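Local atomic coordinates of thioredoxin-like protein (PDB entry 3TY1), a protein that probably binds carbohydrate and belongs with the galactose mutarotases, although its substrate and any epimerase activity remain to be established. Residues 42-47 and 87-92; 117-122 and 208-213; 293-298 and 317-322. All coordinates share one frame; numbering follows the deposited sequence.

Contact 1: 42-47 and 87-92; sequences GGKQEG and VKEVVN
Gln45 reaches across to Glu89 and Val90 with a side chain almost fully stretched. Its CB sits 3.4 Å from Val90 O and also touches Glu89 CB. CG stays near that same carbonyl, and CD comes to 4.0 Å from Val90 N. The first torsion carries CG away from the backbone N (chi1 152°) and sends the amide along the 87-92 loop, where OE1 takes a hydrogen bond from Val90 N (3.1 Å). This bond is nearly straight, 171° at the hydrogen, and falls in the plane of the amide on a lone pair. A water held by Lys88 O gives OE1 a second donor. NE2 turns the other way, to His41 O and to Ala10 O of the second subunit. Glutamine suits such a place because one end accepts while the other donates.

The 42-47 loop joins neighbouring antiparallel strands 33-39 and 49-55. Residues 42-45 form a type II' turn closed by Gln45 N to Gly42 O (3.0 Å). Gly43 fills the positive-phi position favourable to glycine, with its CA 3.8 Å from Glu89 OE1, where a side chain would collide with the carboxylate. Lys44, next in the turn, presents its amide to Glu89 OE1 (2.9 Å) from above the carboxylate plane, while OE2 bonds Ser145 OG of the second subunit. Lys44 O receives Asn92 N at 2.9 Å. Asn92 then extends its side chain so that ND2 donates to Glu46 O (3.0 Å), and its OD1 accepts from Ala94 N.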
ATOM      1  N   GLY A  42      12.297   9.449   5.636  1.00 26.58           N
ATOM      2  CA  GLY A  42      11.577  10.690   5.387  1.00 27.81           C
ATOM      3  C   GLY A  42      10.554  10.592   4.268  1.00 27.77           C
ATOM      4  O   GLY A  42      10.772   9.911   3.250  1.00 27.14           O
ATOM      5  N   GLY A  43       9.415  11.262   4.450  1.00 27.48           N
ATOM      6  CA  GLY A  43       8.405  11.266   3.402  1.00 26.89           C
ATOM      7  C   GLY A  43       7.982   9.872   2.955  1.00 24.91           C
ATOM      8  O   GLY A  43       7.898   8.966   3.762  1.00 24.44           O
ATOM      9  N   LYS A  44       7.744   9.712   1.655  1.00 25.64           N
ATOM     10  CA  LYS A  44       7.342   8.424   1.084  1.00 25.42           C
ATOM     11  C   LYS A  44       8.552   7.522   0.771  1.00 24.10           C
ATOM     12  O   LYS A  44       8.410   6.422   0.252  1.00 26.15           O
ATOM     13  CB  LYS A  44       6.497   8.653  -0.154  1.00 24.34           C
ATOM     14  CG  LYS A  44       5.180   9.271   0.149  1.00 30.11           C
ATOM     15  CD  LYS A  44       4.244   9.298  -1.051  1.00 35.44           C
ATOM     16  CE  LYS A  44       4.755  10.158  -2.192  1.00 42.27           C
ATOM     17  NZ  LYS A  44       3.719  10.400  -3.269  1.00 38.64           N
ATOM     18  N   GLN A  45       9.721   7.970   1.196  1.00 23.42           N
ATOM     19  CA  GLN A  45      10.995   7.295   0.975  1.00 26.82           C
ATOM     20  C   GLN A  45      11.363   6.429   2.179  1.00 29.57           C
ATOM     21  O   GLN A  45      12.393   5.764   2.185  1.00 32.07           O
ATOM     22  CB  GLN A  45      11.993   8.427   0.578  1.00 30.84           C
ATOM     23  CG  GLN A  45      13.346   8.295   0.838  1.00 37.11           C
ATOM     24  CD  GLN A  45      14.112   9.491   0.409  1.00 33.31           C
ATOM     25  OE1 GLN A  45      14.237   9.758  -0.796  1.00 23.44           O
ATOM     26  NE2 GLN A  45      14.754  10.138   1.359  1.00 21.36           N
ATOM     27  N   GLU A  46      10.493   6.380   3.204  1.00 28.84           N
ATOM     28  CA  GLU A  46      10.783   5.627   4.415  1.00 27.80           C
ATOM     29  C   GLU A  46      11.022   4.138   4.122  1.00 28.38           C
ATOM     30  O   GLU A  46      10.178   3.486   3.552  1.00 28.35           O
ATOM     31  CB  GLU A  46       9.666   5.749   5.452  1.00 32.18           C
ATOM     32  CG  GLU A  46       9.958   4.964   6.764  1.00 36.08           C
ATOM     33  CD  GLU A  46      11.320   5.321   7.443  1.00 42.39           C
ATOM     34  OE1 GLU A  46      11.614   6.512   7.599  1.00 52.33           O
ATOM     35  OE2 GLU A  46      12.065   4.416   7.847  1.00 58.95           O
ATOM     36  N   GLY A  47      12.208   3.660   4.457  1.00 30.06           N
ATOM     37  CA  GLY A  47      12.565   2.253   4.255  1.00 31.27           C
ATOM     38  C   GLY A  47      13.145   1.920   2.889  1.00 28.60           C
ATOM     39  O   GLY A  47      13.613   0.828   2.711  1.00 30.20           O
ATOM     40  N   VAL A  87       9.432  14.476  -8.766  1.00 27.00           N
ATOM     41  CA  VAL A  87       9.430  13.446  -7.721  1.00 26.66           C
ATOM     42  C   VAL A  87      10.919  13.324  -7.263  1.00 29.94           C
ATOM     43  O   VAL A  87      11.776  12.776  -7.984  1.00 28.37           O
ATOM     44  CB  VAL A  87       8.926  12.088  -8.241  1.00 27.79           C
ATOM     45  CG1 VAL A  87       9.014  11.012  -7.131  1.00 25.90           C
ATOM     46  CG2 VAL A  87       7.499  12.196  -8.813  1.00 26.77           C
ATOM     47  N   LYS A  88      11.223  13.889  -6.111  1.00 26.05           N
ATOM     48  CA  LYS A  88      12.584  13.942  -5.595  1.00 29.68           C
ATOM     49  C   LYS A  88      12.902  12.758  -4.678  1.00 34.91           C
ATOM     50  O   LYS A  88      14.051  12.413  -4.496  1.00 38.99           O
ATOM     51  CB  LYS A  88      12.814  15.226  -4.818  1.00 33.26           C
ATOM     52  CG  LYS A  88      12.521  16.501  -5.569  1.00 37.93           C
ATOM     53  CD  LYS A  88      13.456  16.778  -6.685  1.00 42.49           C
ATOM     54  CE  LYS A  88      13.120  18.131  -7.392  1.00 52.23           C
ATOM     55  NZ  LYS A  88      13.640  18.104  -8.846  1.00 49.29           N
ATOM     56  N   GLU A  89      11.896  12.113  -4.140  1.00 27.00           N
ATOM     57  CA  GLU A  89      12.101  10.994  -3.223  1.00 26.68           C
ATOM     58  C   GLU A  89      12.235   9.660  -3.984  1.00 25.36           C
ATOM     59  O   GLU A  89      11.712   9.534  -5.079  1.00 23.48           O
ATOM     60  CB  GLU A  89      10.891  10.948  -2.282  1.00 25.20           C
ATOM     61  CG  GLU A  89      11.014  12.171  -1.297  1.00 30.33           C
ATOM     62  CD  GLU A  89       9.851  12.350  -0.343  1.00 36.47           C
ATOM     63  OE1 GLU A  89       8.903  11.510  -0.322  1.00 33.38           O
ATOM     64  OE2 GLU A  89       9.900  13.385   0.363  1.00 25.74           O
ATOM     65  N   VAL A  90      12.934   8.714  -3.355  1.00 26.58           N
ATOM     66  CA  VAL A  90      13.020   7.337  -3.784  1.00 25.14           C
ATOM     67  C   VAL A  90      11.810   6.662  -3.107  1.00 25.02           C
ATOM     68  O   VAL A  90      11.908   6.155  -1.967  1.00 25.19           O
ATOM     69  CB  VAL A  90      14.369   6.713  -3.359  1.00 25.00           C
ATOM     70  CG1 VAL A  90      14.461   5.213  -3.813  1.00 24.53           C
ATOM     71  CG2 VAL A  90      15.567   7.596  -3.911  1.00 21.50           C
ATOM     72  N   VAL A  91      10.685   6.648  -3.823  1.00 23.94           N
ATOM     73  CA  VAL A  91       9.407   6.281  -3.227  1.00 23.35           C
ATOM     74  C   VAL A  91       9.340   4.787  -2.962  1.00 25.33           C
ATOM     75  O   VAL A  91       9.541   3.953  -3.879  1.00 26.11           O
ATOM     76  CB  VAL A  91       8.225   6.773  -4.060  1.00 23.48           C
ATOM     77  CG1 VAL A  91       6.874   6.360  -3.441  1.00 23.88           C
ATOM     78  CG2 VAL A  91       8.340   8.313  -4.289  1.00 24.65           C
ATOM     79  N   ASN A  92       9.076   4.435  -1.701  1.00 24.41           N
ATOM     80  CA  ASN A  92       8.914   3.032  -1.324  1.00 22.64           C
ATOM     81  C   ASN A  92       7.607   2.600  -2.008  1.00 25.71           C
ATOM     82  O   ASN A  92       6.581   3.251  -1.835  1.00 24.54           O
ATOM     83  CB  ASN A  92       8.767   2.903   0.172  1.00 26.03           C
ATOM     84  CG  ASN A  92       8.728   1.457   0.664  1.00 28.75           C
ATOM     85  OD1 ASN A  92       8.047   0.605   0.097  1.00 31.83           O
ATOM     86  ND2 ASN A  92       9.382   1.216   1.814  1.00 29.93           N
TER
HETATM   87  O   HOH W   1      15.375  12.088  -1.884  1.00 47.32           O

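Contact 2: 117-122 and 208-213; sequences CGYEWT and IIYHSN. With SO4 (sulfate ion), chain L.
Strands 114-119 and 204-214 run antiparallel in the curled sheet near the centre of this supersandwich protein, and Cys117 and Ile209 form a hydrogen-bonded pair between them. Cys117 N donates to Ile209 O (3.0 Å, 169°), and Ile209 N returns a bond to Cys117 O. That carbonyl is gripped twice: Thr122 OG1 reaches it at 2.6 Å from the opposite face of its plane, folding the chain back after the strand. The beta-branched threonine suits this turn, since its hydroxyl holds the backbone while its methyl CG2 packs against Ile209 CG1 and CD1.

On the side of the sheet carrying Ile208 and Tyr210, the Tyr119 ring is laid over Ile208. Chi1 of Ile208 (-180°) carries CG1 toward Tyr119, and chi2 (62°) turns CD1 over the ring face, 3.8 Å from the centroid, a CH-pi contact. At the ring edge, Tyr119 OH donates to Tyr210 OH (2.8 Å), whose second partner is Asp194. Buried hydroxyls of two tyrosines are thus linked in a chain ending on a carboxylate.

The other side carries Cys117, Ile209 and His211. Cys117 SG lies 3.6 Å from His211 CB and meets the imidazole obliquely. His211 ND1 donates in its ring plane to Asn213 OD1 (2.7 Å), fixing the ring's rotation and presenting NE2 to O3 of a sulfate, probably from the crystallisation liquor, at 2.8 Å. His136 bonds the same sulfate, and the His211 side chain also meets the Trp301 ring and touches Glu316. Two histidines at one anion, with Glu316 beside His211, are consistent with the sugar-binding pocket of the galactose mutarotase fold.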
ATOM      1  N   CYS A 117      10.358  -1.408 -17.536  1.00 30.25           N
ATOM      2  CA  CYS A 117       8.912  -1.281 -17.681  1.00 29.08           C
ATOM      3  C   CYS A 117       8.434  -2.631 -18.218  1.00 31.39           C
ATOM      4  O   CYS A 117       8.458  -2.873 -19.422  1.00 30.02           O
ATOM      5  CB  CYS A 117       8.593  -0.159 -18.644  1.00 30.11           C
ATOM      6  SG  CYS A 117       9.169   1.449 -18.063  1.00 33.22           S
ATOM      7  N   GLY A 118       8.098  -3.516 -17.290  1.00 32.26           N
ATOM      8  CA  GLY A 118       7.797  -4.922 -17.597  1.00 34.22           C
ATOM      9  C   GLY A 118       7.696  -5.673 -16.269  1.00 34.00           C
ATOM     10  O   GLY A 118       7.534  -5.030 -15.255  1.00 32.71           O
ATOM     11  N   TYR A 119       7.784  -7.008 -16.231  1.00 33.67           N
ATOM     12  CA  TYR A 119       7.886  -7.885 -17.421  1.00 33.99           C
ATOM     13  C   TYR A 119       6.573  -8.566 -17.775  1.00 37.62           C
ATOM     14  O   TYR A 119       6.364  -8.969 -18.916  1.00 35.50           O
ATOM     15  CB  TYR A 119       8.965  -8.946 -17.217  1.00 34.99           C
ATOM     16  CG  TYR A 119      10.357  -8.380 -17.237  1.00 30.44           C
ATOM     17  CD1 TYR A 119      10.895  -7.746 -16.115  1.00 33.55           C
ATOM     18  CD2 TYR A 119      11.165  -8.481 -18.389  1.00 31.79           C
ATOM     19  CE1 TYR A 119      12.176  -7.215 -16.136  1.00 29.73           C
ATOM     20  CE2 TYR A 119      12.475  -7.967 -18.408  1.00 33.61           C
ATOM     21  CZ  TYR A 119      12.963  -7.316 -17.277  1.00 30.90           C
ATOM     22  OH  TYR A 119      14.236  -6.799 -17.262  1.00 33.79           O
ATOM     23  N   GLU A 120       5.671  -8.687 -16.812  1.00 37.98           N
ATOM     24  CA  GLU A 120       4.370  -9.333 -17.063  1.00 37.17           C
ATOM     25  C   GLU A 120       3.558  -8.543 -18.122  1.00 38.71           C
ATOM     26  O   GLU A 120       2.855  -9.132 -18.964  1.00 36.94           O
ATOM     27  CB  GLU A 120       3.612  -9.515 -15.744  1.00 39.89           C
ATOM     28  CG  GLU A 120       2.511 -10.553 -15.820  1.00 42.43           C
ATOM     29  CD  GLU A 120       1.637 -10.630 -14.579  1.00 41.20           C
ATOM     30  OE1 GLU A 120       2.140 -10.431 -13.454  1.00 37.89           O
ATOM     31  OE2 GLU A 120       0.439 -10.960 -14.731  1.00 39.45           O
ATOM     32  N   TRP A 121       3.670  -7.218 -18.080  1.00 34.18           N
ATOM     33  CA  TRP A 121       3.154  -6.339 -19.140  1.00 34.83           C
ATOM     34  C   TRP A 121       3.887  -5.011 -19.080  1.00 34.91           C
ATOM     35  O   TRP A 121       4.657  -4.768 -18.148  1.00 32.02           O
ATOM     36  CB  TRP A 121       1.627  -6.122 -19.064  1.00 37.31           C
ATOM     37  CG  TRP A 121       1.208  -5.287 -17.957  1.00 35.84           C
ATOM     38  CD1 TRP A 121       1.035  -3.936 -17.978  1.00 36.48           C
ATOM     39  CD2 TRP A 121       0.979  -5.705 -16.622  1.00 36.53           C
ATOM     40  NE1 TRP A 121       0.691  -3.490 -16.745  1.00 34.27           N
ATOM     41  CE2 TRP A 121       0.672  -4.550 -15.878  1.00 33.26           C
ATOM     42  CE3 TRP A 121       1.010  -6.944 -15.973  1.00 43.25           C
ATOM     43  CZ2 TRP A 121       0.393  -4.588 -14.500  1.00 37.09           C
ATOM     44  CZ3 TRP A 121       0.738  -6.990 -14.616  1.00 47.34           C
ATOM     45  CH2 TRP A 121       0.429  -5.809 -13.889  1.00 47.58           C
ATOM     46  N   THR A 122       3.615  -4.154 -20.058  1.00 32.93           N
ATOM     47  CA  THR A 122       4.228  -2.842 -20.145  1.00 33.94           C
ATOM     48  C   THR A 122       3.300  -1.859 -20.859  1.00 33.53           C
ATOM     49  O   THR A 122       2.218  -2.205 -21.304  1.00 33.20           O
ATOM     50  CB  THR A 122       5.584  -2.921 -20.912  1.00 33.07           C
ATOM     51  OG1 THR A 122       6.367  -1.784 -20.588  1.00 34.55           O
ATOM     52  CG2 THR A 122       5.376  -3.047 -22.463  1.00 31.60           C
ATOM     53  N   ILE A 208       8.789  -6.000 -22.327  1.00 34.39           N
ATOM     54  CA  ILE A 208       9.770  -5.158 -21.593  1.00 33.99           C
ATOM     55  C   ILE A 208      10.211  -3.966 -22.417  1.00 32.53           C
ATOM     56  O   ILE A 208      10.453  -4.103 -23.591  1.00 34.17           O
ATOM     57  CB  ILE A 208      11.002  -5.991 -21.122  1.00 32.91           C
ATOM     58  CG1 ILE A 208      12.050  -5.164 -20.341  1.00 32.48           C
ATOM     59  CG2 ILE A 208      11.661  -6.740 -22.314  1.00 36.68           C
ATOM     60  CD1 ILE A 208      11.529  -4.540 -19.020  1.00 29.84           C
ATOM     61  N   ILE A 209      10.338  -2.801 -21.766  1.00 31.68           N
ATOM     62  CA  ILE A 209      10.938  -1.626 -22.355  1.00 30.73           C
ATOM     63  C   ILE A 209      12.017  -1.196 -21.346  1.00 32.24           C
ATOM     64  O   ILE A 209      11.709  -1.051 -20.139  1.00 28.17           O
ATOM     65  CB  ILE A 209       9.890  -0.475 -22.560  1.00 33.56           C
ATOM     66  CG1 ILE A 209       8.778  -0.897 -23.513  1.00 39.79           C
ATOM     67  CG2 ILE A 209      10.593   0.799 -23.019  1.00 32.14           C
ATOM     68  CD1 ILE A 209       7.691   0.145 -23.744  1.00 31.64           C
ATOM     69  N   TYR A 210      13.263  -1.029 -21.817  1.00 28.60           N
ATOM     70  CA  TYR A 210      14.365  -0.482 -21.026  1.00 28.76           C
ATOM     71  C   TYR A 210      14.302   1.041 -21.188  1.00 28.62           C
ATOM     72  O   TYR A 210      14.893   1.627 -22.109  1.00 33.03           O
ATOM     73  CB  TYR A 210      15.686  -1.094 -21.480  1.00 29.52           C
ATOM     74  CG  TYR A 210      15.854  -2.485 -20.911  1.00 31.92           C
ATOM     75  CD1 TYR A 210      15.254  -3.580 -21.486  1.00 34.58           C
ATOM     76  CD2 TYR A 210      16.567  -2.678 -19.727  1.00 31.22           C
ATOM     77  CE1 TYR A 210      15.374  -4.847 -20.903  1.00 29.22           C
ATOM     78  CE2 TYR A 210      16.722  -3.884 -19.200  1.00 30.67           C
ATOM     79  CZ  TYR A 210      16.123  -4.985 -19.774  1.00 30.67           C
ATOM     80  OH  TYR A 210      16.261  -6.201 -19.161  1.00 33.09           O
ATOM     81  N   HIS A 211      13.550   1.673 -20.299  1.00 28.25           N
ATOM     82  CA  HIS A 211      13.152   3.059 -20.418  1.00 28.07           C
ATOM     83  C   HIS A 211      14.297   3.918 -19.889  1.00 30.18           C
ATOM     84  O   HIS A 211      14.426   4.132 -18.679  1.00 29.88           O
ATOM     85  CB  HIS A 211      11.840   3.219 -19.619  1.00 32.46           C
ATOM     86  CG  HIS A 211      11.036   4.427 -19.946  1.00 35.64           C
ATOM     87  ND1 HIS A 211      11.551   5.702 -19.887  1.00 33.64           N
ATOM     88  CD2 HIS A 211       9.711   4.566 -20.210  1.00 40.71           C
ATOM     89  CE1 HIS A 211      10.582   6.575 -20.109  1.00 38.62           C
ATOM     90  NE2 HIS A 211       9.457   5.913 -20.326  1.00 36.14           N
ATOM     91  N   SER A 212      15.138   4.390 -20.801  1.00 27.64           N
ATOM     92  CA  SER A 212      16.416   5.031 -20.440  1.00 27.29           C
ATOM     93  C   SER A 212      16.325   6.529 -20.684  1.00 27.95           C
ATOM     94  O   SER A 212      16.045   6.962 -21.815  1.00 26.86           O
ATOM     95  CB  SER A 212      17.544   4.348 -21.209  1.00 30.22           C
ATOM     96  OG  SER A 212      17.449   2.903 -21.105  1.00 30.70           O
ATOM     97  N   ASN A 213      16.608   7.333 -19.653  1.00 28.05           N
ATOM     98  CA  ASN A 213      16.212   8.740 -19.614  1.00 26.40           C
ATOM     99  C   ASN A 213      17.373   9.683 -19.395  1.00 28.98           C
ATOM    100  O   ASN A 213      18.131   9.518 -18.439  1.00 29.09           O
ATOM    101  CB  ASN A 213      15.139   8.892 -18.507  1.00 30.12           C
ATOM    102  CG  ASN A 213      14.089   7.781 -18.585  1.00 30.21           C
ATOM    103  OD1 ASN A 213      13.513   7.576 -19.631  1.00 32.32           O
ATOM    104  ND2 ASN A 213      13.881   7.047 -17.501  1.00 31.79           N
TER
HETATM  105  S   SO4 L 513       6.169   7.642 -20.413  1.00 85.78           S
HETATM  106  O1  SO4 L 513       6.739   8.611 -19.472  1.00 72.42           O
HETATM  107  O2  SO4 L 513       6.445   8.053 -21.807  1.00 83.89           O
HETATM  108  O3  SO4 L 513       6.728   6.306 -20.188  1.00 56.69           O
HETATM  109  O4  SO4 L 513       4.723   7.583 -20.185  1.00 75.53           O

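Contact 3: 293-298 and 317-322; sequences RQLPVL and PGTSYA. With SO4 (sulfate ion), chain K.
The Tyr321 ring has Val297 CG2 over one face, 4.2 Å from the centroid and 15° off the normal, and Leu298 O at its edge, near the plane, 3.4 Å from CE1. Val297 CB and CG1 also lie against the CZ and OH end, while the hydroxyl itself bonds Ile263 O on the adjoining strand 259-265. A valine with CG1 anti to its carbonyl carbon (chi1 -62°) suits this spot: its two methyls spread along the ring.

The second flat group, the Arg293 guanidinium, pairs with Asp291 and has over one face O1 of a sulfate, probably from the crystallisation liquor. Gln294 NE2 bonds sulfate O4 at 3.0 Å, and Gln294 OE1 accepts from Asp346 N.

At the open end of the hairpin of strands 297-304 and 311-318, Val297 and Gly318 form a hydrogen-bonded pair. Val297 N donates to Gly318 O (3.1 Å) and Gly318 N to Val297 O (3.0 Å). Glycine fits because a side chain there would clash with Ser320 O. Next along, Leu298 and Pro317 form a non-hydrogen-bonded pair, where proline's missing N-H costs the pairing nothing. Leu298 CD1 rests 4.0 Å from Pro317 CD, and Leu295 CD1 lies 4.1 Å from Pro317 CB. Thr319 CG2 touches Gln294 O, and Thr319 OG1 accepts from Ile208 N.

With backbone bonds under apolar cover, the pairing needs no polar side chain between the segments, and the hydroxyls of Thr319 and Tyr321 can serve neighbouring strands.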
ATOM      1  N   ARG A 293      17.508  -9.010 -31.565  1.00 39.50           N
ATOM      2  CA  ARG A 293      16.785 -10.278 -31.349  1.00 41.43           C
ATOM      3  C   ARG A 293      16.063 -10.322 -30.013  1.00 42.70           C
ATOM      4  O   ARG A 293      15.081 -11.031 -29.860  1.00 42.10           O
ATOM      5  CB  ARG A 293      17.738 -11.460 -31.385  1.00 42.49           C
ATOM      6  CG  ARG A 293      18.395 -11.666 -32.729  1.00 45.54           C
ATOM      7  CD  ARG A 293      19.533 -12.656 -32.619  1.00 43.96           C
ATOM      8  NE  ARG A 293      20.582 -12.155 -31.736  1.00 45.19           N
ATOM      9  CZ  ARG A 293      21.687 -12.838 -31.418  1.00 53.41           C
ATOM     10  NH1 ARG A 293      21.922 -14.045 -31.925  1.00 52.26           N
ATOM     11  NH2 ARG A 293      22.578 -12.299 -30.606  1.00 47.55           N
ATOM     12  N   GLN A 294      16.579  -9.572 -29.036  1.00 39.42           N
ATOM     13  CA  GLN A 294      16.027  -9.505 -27.702  1.00 40.12           C
ATOM     14  C   GLN A 294      15.057  -8.329 -27.565  1.00 38.18           C
ATOM     15  O   GLN A 294      14.018  -8.461 -26.936  1.00 38.92           O
ATOM     16  CB  GLN A 294      17.173  -9.301 -26.685  1.00 37.35           C
ATOM     17  CG  GLN A 294      18.283 -10.380 -26.744  1.00 39.23           C
ATOM     18  CD  GLN A 294      19.486 -10.073 -25.840  1.00 34.85           C
ATOM     19  OE1 GLN A 294      19.701  -8.939 -25.407  1.00 33.97           O
ATOM     20  NE2 GLN A 294      20.266 -11.096 -25.551  1.00 31.86           N
ATOM     21  N   LEU A 295      15.431  -7.192 -28.146  1.00 36.15           N
ATOM     22  CA  LEU A 295      14.684  -5.940 -28.050  1.00 38.24           C
ATOM     23  C   LEU A 295      14.526  -5.420 -29.502  1.00 35.95           C
ATOM     24  O   LEU A 295      15.284  -4.569 -29.964  1.00 40.07           O
ATOM     25  CB  LEU A 295      15.408  -4.962 -27.104  1.00 37.14           C
ATOM     26  CG  LEU A 295      15.572  -5.390 -25.653  1.00 36.18           C
ATOM     27  CD1 LEU A 295      16.532  -4.427 -24.906  1.00 30.89           C
ATOM     28  CD2 LEU A 295      14.195  -5.498 -24.877  1.00 32.03           C
ATOM     29  N   PRO A 296      13.552  -5.964 -30.237  1.00 39.04           N
ATOM     30  CA  PRO A 296      13.456  -5.612 -31.663  1.00 41.25           C
ATOM     31  C   PRO A 296      13.023  -4.225 -32.058  1.00 40.63           C
ATOM     32  O   PRO A 296      13.260  -3.847 -33.215  1.00 39.75           O
ATOM     33  CB  PRO A 296      12.483  -6.673 -32.236  1.00 44.85           C
ATOM     34  CG  PRO A 296      12.202  -7.603 -31.140  1.00 46.73           C
ATOM     35  CD  PRO A 296      12.492  -6.905 -29.867  1.00 43.62           C
ATOM     36  N   VAL A 297      12.395  -3.470 -31.149  1.00 38.58           N
ATOM     37  CA  VAL A 297      11.860  -2.150 -31.445  1.00 38.54           C
ATOM     38  C   VAL A 297      12.465  -1.094 -30.556  1.00 37.41           C
ATOM     39  O   VAL A 297      13.124  -1.416 -29.569  1.00 35.75           O
ATOM     40  CB  VAL A 297      10.308  -2.110 -31.389  1.00 39.09           C
ATOM     41  CG1 VAL A 297       9.748  -3.077 -32.487  1.00 34.43           C
ATOM     42  CG2 VAL A 297       9.761  -2.414 -29.997  1.00 41.36           C
ATOM     43  N   LEU A 298      12.284   0.156 -30.966  1.00 37.36           N
ATOM     44  CA  LEU A 298      12.843   1.302 -30.251  1.00 36.67           C
ATOM     45  C   LEU A 298      11.832   2.437 -30.181  1.00 35.84           C
ATOM     46  O   LEU A 298      11.187   2.763 -31.170  1.00 37.94           O
ATOM     47  CB  LEU A 298      14.124   1.759 -30.951  1.00 37.62           C
ATOM     48  CG  LEU A 298      14.923   2.931 -30.368  1.00 38.39           C
ATOM     49  CD1 LEU A 298      15.448   2.559 -29.013  1.00 30.28           C
ATOM     50  CD2 LEU A 298      16.105   3.219 -31.315  1.00 36.34           C
ATOM     51  N   PRO A 317      14.662   0.986 -25.821  1.00 32.00           N
ATOM     52  CA  PRO A 317      14.607  -0.258 -26.574  1.00 33.97           C
ATOM     53  C   PRO A 317      13.655  -1.216 -25.885  1.00 33.35           C
ATOM     54  O   PRO A 317      13.589  -1.247 -24.655  1.00 33.60           O
ATOM     55  CB  PRO A 317      16.045  -0.762 -26.567  1.00 32.71           C
ATOM     56  CG  PRO A 317      16.760   0.050 -25.588  1.00 33.42           C
ATOM     57  CD  PRO A 317      15.994   1.266 -25.288  1.00 31.16           C
ATOM     58  N   GLY A 318      12.886  -1.945 -26.671  1.00 33.11           N
ATOM     59  CA  GLY A 318      11.915  -2.827 -26.106  1.00 32.70           C
ATOM     60  C   GLY A 318      11.477  -3.952 -26.993  1.00 36.15           C
ATOM     61  O   GLY A 318      11.862  -4.019 -28.184  1.00 39.09           O
ATOM     62  N   THR A 319      10.701  -4.857 -26.395  1.00 37.55           N
ATOM     63  CA  THR A 319       9.965  -5.865 -27.161  1.00 37.85           C
ATOM     64  C   THR A 319       8.670  -5.243 -27.714  1.00 39.88           C
ATOM     65  O   THR A 319       8.099  -5.722 -28.699  1.00 40.16           O
ATOM     66  CB  THR A 319       9.617  -7.127 -26.328  1.00 38.41           C
ATOM     67  OG1 THR A 319       8.797  -6.752 -25.224  1.00 35.42           O
ATOM     68  CG2 THR A 319      10.870  -7.845 -25.833  1.00 35.45           C
ATOM     69  N   SER A 320       8.227  -4.166 -27.075  1.00 38.06           N
ATOM     70  CA  SER A 320       6.991  -3.462 -27.409  1.00 39.00           C
ATOM     71  C   SER A 320       7.208  -1.962 -27.512  1.00 37.44           C
ATOM     72  O   SER A 320       8.197  -1.389 -27.004  1.00 36.67           O
ATOM     73  CB  SER A 320       5.906  -3.721 -26.335  1.00 38.83           C
ATOM     74  OG  SER A 320       5.055  -4.795 -26.650  1.00 41.96           O
ATOM     75  N   TYR A 321       6.265  -1.336 -28.211  1.00 37.76           N
ATOM     76  CA  TYR A 321       6.091   0.100 -28.174  1.00 36.30           C
ATOM     77  C   TYR A 321       5.227   0.383 -26.947  1.00 38.38           C
ATOM     78  O   TYR A 321       4.744  -0.534 -26.280  1.00 39.13           O
ATOM     79  CB  TYR A 321       5.448   0.640 -29.468  1.00 37.91           C
ATOM     80  CG  TYR A 321       6.331   0.455 -30.676  1.00 38.18           C
ATOM     81  CD1 TYR A 321       7.600   1.060 -30.752  1.00 38.35           C
ATOM     82  CD2 TYR A 321       5.917  -0.316 -31.754  1.00 44.39           C
ATOM     83  CE1 TYR A 321       8.410   0.894 -31.912  1.00 41.45           C
ATOM     84  CE2 TYR A 321       6.719  -0.496 -32.875  1.00 44.56           C
ATOM     85  CZ  TYR A 321       7.964   0.105 -32.955  1.00 43.46           C
ATOM     86  OH  TYR A 321       8.758  -0.090 -34.086  1.00 43.02           O
ATOM     87  N   ALA A 322       5.050   1.667 -26.648  1.00 35.83           N
ATOM     88  CA  ALA A 322       4.391   2.085 -25.425  1.00 35.77           C
ATOM     89  C   ALA A 322       2.863   2.117 -25.461  1.00 36.71           C
ATOM     90  O   ALA A 322       2.224   2.590 -24.494  1.00 33.86           O
ATOM     91  CB  ALA A 322       4.968   3.476 -24.976  1.00 32.86           C
TER
HETATM   92  S   SO4 K 511      19.826 -14.383 -27.548  1.00 88.22           S
HETATM   93  O1  SO4 K 511      19.251 -13.539 -28.612  1.00 60.60           O
HETATM   94  O2  SO4 K 511      19.295 -15.755 -27.681  1.00 68.67           O
HETATM   95  O3  SO4 K 511      21.302 -14.420 -27.679  1.00 70.30           O
HETATM   96  O4  SO4 K 511      19.459 -13.895 -26.196  1.00 53.37           O

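In the fold
Contacts 2 and 3 are neighbours in one sheet, their centres about 9 Å apart. Strand 204-214 is shared between partners: it pairs with 114-119 on one edge and with 311-318 on the other, where Tyr210 N lies 2.9 Å from Pro317 O and Ile208 O 2.9 Å from Thr319 N, probable hydrogen bonds. The sulfate at His211 belongs to the likely sugar pocket of contact 2, whereas that of contact 3 is held at Gln294. Contact 1 stands apart, its centre about 22 Å from that of contact 2 and about 30 Å from that of contact 3, across the chain's centre, and it faces the second subunit.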